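Local structure of periplasmic cell division protein (SufI) (Aquifex aeolicus, 6SYY) at residues D114-W119 and Y133-D138. The protein is a multicopper oxidase of a hyperthermophile, which probably oxidises its substrates at one copper centre and reduces dioxygen at a three-copper cluster. Sequence-based numbering, arbitrary orientation.
Sequences DSIIHW and YYAVKD
I116 lays its branched CB over the backbone of A135, the CB lying 3.8 Å from A135 CA, while CD1 reaches on to the carbonyl oxygen of Y134. CG1 is anti to the backbone N, and a bend at chi2 (76°) turns CD1 toward Y134 O, in the cupredoxin-type domain that supplies H118 to the trinuclear copper cluster. Evidence for a single antiparallel bridge comes from S115 and V136, a hydrogen-bonded pair joined in both directions: S115 N donates to V136 O and V136 N donates to S115 O, each at 3.0 Å. The second is the straighter, 163° at the hydrogen against 151°. Both carbonyls also receive a CA-H: D114 CA approaches V136 O at 3.2 Å, and A135 CA lies near S115 O. V136 O further accepts a bond from N109 ND2, so this oxygen is gripped by two N-H donors. The side chain of S115 turns from the loop, and its OG bonds to Q169.

The bridge joins the loop to the chain just before strand 117-120, an outer strand of its sheet. Two residues past I116, H118 shares a copper with H454 and its ring stacks on that of H456, while its ND1 is held by D129 O; I116 itself pairs through its backbone with H161, which binds the copper that H456 also binds.

At the exposed end, D114 and K137 run side by side, and OD1 lies 3.7 Å from K137 CG. Their charged ends are not in direct contact, D114 OD2 and K137 NZ being 5.2 Å apart. A separate water ties D114 OD1 to the backbone N of D138, donating to the first and accepting from the second. The water that bridges the two charged ends accepts from K137 NZ and donates to D114 OD2 at 2.9 Å.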
ATOM      1  N   ASP A 114      15.681 -15.950   2.719  1.00 43.49           N
ATOM      2  CA  ASP A 114      15.109 -15.336   3.911  1.00 30.12           C
ATOM      3  C   ASP A 114      13.911 -14.470   3.542  1.00 33.36           C
ATOM      4  O   ASP A 114      13.903 -13.798   2.506  1.00 25.12           O
ATOM      5  CB  ASP A 114      16.154 -14.482   4.635  1.00 41.94           C
ATOM      6  CG  ASP A 114      17.289 -15.304   5.211  1.00 45.06           C
ATOM      7  OD1 ASP A 114      17.389 -16.505   4.880  1.00 44.52           O
ATOM      8  OD2 ASP A 114      18.078 -14.745   6.002  1.00 49.45           O
ATOM      9  N   SER A 115      12.891 -14.483   4.395  1.00 29.20           N
ATOM     10  CA  SER A 115      11.717 -13.661   4.139  1.00 24.02           C
ATOM     11  C   SER A 115      10.902 -13.515   5.416  1.00 39.43           C
ATOM     12  O   SER A 115      11.095 -14.243   6.395  1.00 27.26           O
ATOM     13  CB  SER A 115      10.856 -14.245   3.013  1.00 25.62           C
ATOM     14  OG  SER A 115       9.821 -13.340   2.660  1.00 22.88           O
ATOM     15  N   ILE A 116       9.980 -12.554   5.380  1.00 25.51           N
ATOM     16  CA  ILE A 116       9.038 -12.307   6.463  1.00 19.75           C
ATOM     17  C   ILE A 116       7.907 -11.489   5.866  1.00 21.54           C
ATOM     18  O   ILE A 116       8.125 -10.684   4.962  1.00 25.67           O
ATOM     19  CB  ILE A 116       9.716 -11.580   7.655  1.00 24.56           C
ATOM     20  CG1 ILE A 116       8.769 -11.502   8.855  1.00 22.50           C
ATOM     21  CG2 ILE A 116      10.199 -10.190   7.251  1.00 27.74           C
ATOM     22  CD1 ILE A 116       8.637 -12.814   9.607  1.00 36.40           C
ATOM     23  N   ILE A 117       6.691 -11.712   6.349  1.00 23.79           N
ATOM     24  CA  ILE A 117       5.534 -10.965   5.870  1.00 19.47           C
ATOM     25  C   ILE A 117       5.357  -9.737   6.745  1.00 26.28           C
ATOM     26  O   ILE A 117       5.332  -9.838   7.976  1.00 24.64           O
ATOM     27  CB  ILE A 117       4.261 -11.827   5.886  1.00 23.68           C
ATOM     28  CG1 ILE A 117       4.486 -13.150   5.156  1.00 25.50           C
ATOM     29  CG2 ILE A 117       3.106 -11.062   5.256  1.00 29.40           C
ATOM     30  CD1 ILE A 117       3.276 -14.054   5.179  1.00 27.13           C
ATOM     31  N   HIS A 118       5.236  -8.577   6.116  1.00 24.45           N
ATOM     32  CA  HIS A 118       4.856  -7.357   6.811  1.00 26.61           C
ATOM     33  C   HIS A 118       3.373  -7.086   6.585  1.00 35.71           C
ATOM     34  O   HIS A 118       2.896  -7.126   5.446  1.00 24.32           O
ATOM     35  CB  HIS A 118       5.686  -6.169   6.331  1.00 24.62           C
ATOM     36  CG  HIS A 118       5.237  -4.861   6.898  1.00 57.27           C
ATOM     37  ND1 HIS A 118       5.013  -4.674   8.245  1.00 43.72           N
ATOM     38  CD2 HIS A 118       4.963  -3.677   6.301  1.00 37.77           C
ATOM     39  CE1 HIS A 118       4.620  -3.431   8.454  1.00 55.10           C
ATOM     40  NE2 HIS A 118       4.586  -2.803   7.293  1.00 68.61           N
ATOM     41  N   TRP A 119       2.648  -6.823   7.672  1.00 25.75           N
ATOM     42  CA  TRP A 119       1.238  -6.440   7.592  1.00 29.55           C
ATOM     43  C   TRP A 119       1.178  -4.916   7.519  1.00 35.60           C
ATOM     44  O   TRP A 119       0.960  -4.216   8.510  1.00 33.15           O
ATOM     45  CB  TRP A 119       0.462  -6.991   8.782  1.00 23.29           C
ATOM     46  CG  TRP A 119       0.842  -8.392   9.142  1.00 30.75           C
ATOM     47  CD1 TRP A 119       1.534  -8.797  10.246  1.00 36.53           C
ATOM     48  CD2 TRP A 119       0.562  -9.577   8.388  1.00 37.44           C
ATOM     49  NE1 TRP A 119       1.700 -10.161  10.229  1.00 37.08           N
ATOM     50  CE2 TRP A 119       1.114 -10.663   9.098  1.00 31.62           C
ATOM     51  CE3 TRP A 119      -0.100  -9.825   7.180  1.00 30.91           C
ATOM     52  CZ2 TRP A 119       1.024 -11.973   8.641  1.00 30.59           C
ATOM     53  CZ3 TRP A 119      -0.189 -11.131   6.730  1.00 40.40           C
ATOM     54  CH2 TRP A 119       0.368 -12.187   7.459  1.00 25.79           C
ATOM     55  N   TYR A 133      14.469  -8.130  11.292  1.00 22.18           N
ATOM     56  CA  TYR A 133      15.233  -8.904  12.269  1.00 26.75           C
ATOM     57  C   TYR A 133      14.681 -10.314  12.428  1.00 24.54           C
ATOM     58  O   TYR A 133      15.431 -11.238  12.758  1.00 33.82           O
ATOM     59  CB  TYR A 133      15.235  -8.211  13.636  1.00 28.17           C
ATOM     60  CG  TYR A 133      15.967  -6.889  13.691  1.00 29.85           C
ATOM     61  CD1 TYR A 133      16.889  -6.539  12.714  1.00 22.14           C
ATOM     62  CD2 TYR A 133      15.738  -5.995  14.727  1.00 29.75           C
ATOM     63  CE1 TYR A 133      17.556  -5.330  12.762  1.00 29.36           C
ATOM     64  CE2 TYR A 133      16.402  -4.785  14.786  1.00 34.00           C
ATOM     65  CZ  TYR A 133      17.310  -4.457  13.801  1.00 28.29           C
ATOM     66  OH  TYR A 133      17.973  -3.250  13.852  1.00 29.87           O
ATOM     67  N   TYR A 134      13.381 -10.497  12.200  1.00 51.18           N
ATOM     68  CA  TYR A 134      12.699 -11.761  12.433  1.00 41.22           C
ATOM     69  C   TYR A 134      12.568 -12.610  11.179  1.00 32.84           C
ATOM     70  O   TYR A 134      11.914 -13.657  11.222  1.00 38.12           O
ATOM     71  CB  TYR A 134      11.315 -11.502  13.030  1.00 32.82           C
ATOM     72  CG  TYR A 134      11.395 -11.023  14.450  1.00 54.10           C
ATOM     73  CD1 TYR A 134      11.731 -11.900  15.473  1.00 61.71           C
ATOM     74  CD2 TYR A 134      11.156  -9.697  14.772  1.00 42.87           C
ATOM     75  CE1 TYR A 134      11.818 -11.475  16.782  1.00 94.88           C
ATOM     76  CE2 TYR A 134      11.243  -9.257  16.083  1.00111.42           C
ATOM     77  CZ  TYR A 134      11.574 -10.154  17.084  1.00114.84           C
ATOM     78  OH  TYR A 134      11.667  -9.734  18.392  1.00 91.05           O
ATOM     79  N   ALA A 135      13.159 -12.182  10.066  1.00 30.23           N
ATOM     80  CA  ALA A 135      13.087 -12.959   8.839  1.00 25.55           C
ATOM     81  C   ALA A 135      13.620 -14.366   9.075  1.00 29.55           C
ATOM     82  O   ALA A 135      14.586 -14.568   9.816  1.00 29.48           O
ATOM     83  CB  ALA A 135      13.875 -12.269   7.726  1.00 27.56           C
ATOM     84  N   VAL A 136      12.969 -15.344   8.457  1.00 30.60           N
ATOM     85  CA  VAL A 136      13.311 -16.746   8.644  1.00 29.06           C
ATOM     86  C   VAL A 136      13.887 -17.291   7.346  1.00 29.04           C
ATOM     87  O   VAL A 136      13.584 -16.801   6.250  1.00 32.50           O
ATOM     88  CB  VAL A 136      12.090 -17.572   9.100  1.00 27.28           C
ATOM     89  CG1 VAL A 136      11.547 -17.025  10.403  1.00 26.90           C
ATOM     90  CG2 VAL A 136      11.013 -17.563   8.028  1.00 23.32           C
ATOM     91  N   LYS A 137      14.726 -18.314   7.479  1.00 24.75           N
ATOM     92  CA  LYS A 137      15.379 -18.926   6.335  1.00 26.47           C
ATOM     93  C   LYS A 137      14.385 -19.774   5.536  1.00 37.75           C
ATOM     94  O   LYS A 137      13.280 -20.083   5.992  1.00 32.29           O
ATOM     95  CB  LYS A 137      16.555 -19.788   6.795  1.00 31.88           C
ATOM     96  CG  LYS A 137      17.639 -19.031   7.552  1.00 27.76           C
ATOM     97  CD  LYS A 137      18.757 -19.969   7.986  1.00 30.09           C
ATOM     98  CE  LYS A 137      20.006 -19.198   8.389  1.00 60.39           C
ATOM     99  NZ  LYS A 137      19.738 -18.239   9.495  1.00100.11           N
ATOM    100  N   ASP A 138      14.792 -20.144   4.321  1.00 27.89           N
ATOM    101  CA  ASP A 138      13.992 -21.053   3.507  1.00 27.50           C
ATOM    102  C   ASP A 138      13.796 -22.370   4.251  1.00 31.72           C
ATOM    103  O   ASP A 138      14.724 -22.896   4.869  1.00 35.06           O
ATOM    104  CB  ASP A 138      14.665 -21.295   2.149  1.00 31.05           C
ATOM    105  CG  ASP A 138      13.890 -22.276   1.265  1.00 33.62           C
ATOM    106  OD1 ASP A 138      12.771 -21.939   0.813  1.00 35.11           O
ATOM    107  OD2 ASP A 138      14.409 -23.386   1.014  1.00 59.19           O
TER
HETATM  108  O   HOH W   1      17.269 -18.866   3.406  1.00 29.51           O
HETATM  109  O   HOH W   2      18.406 -15.769   8.745  1.00 44.36           O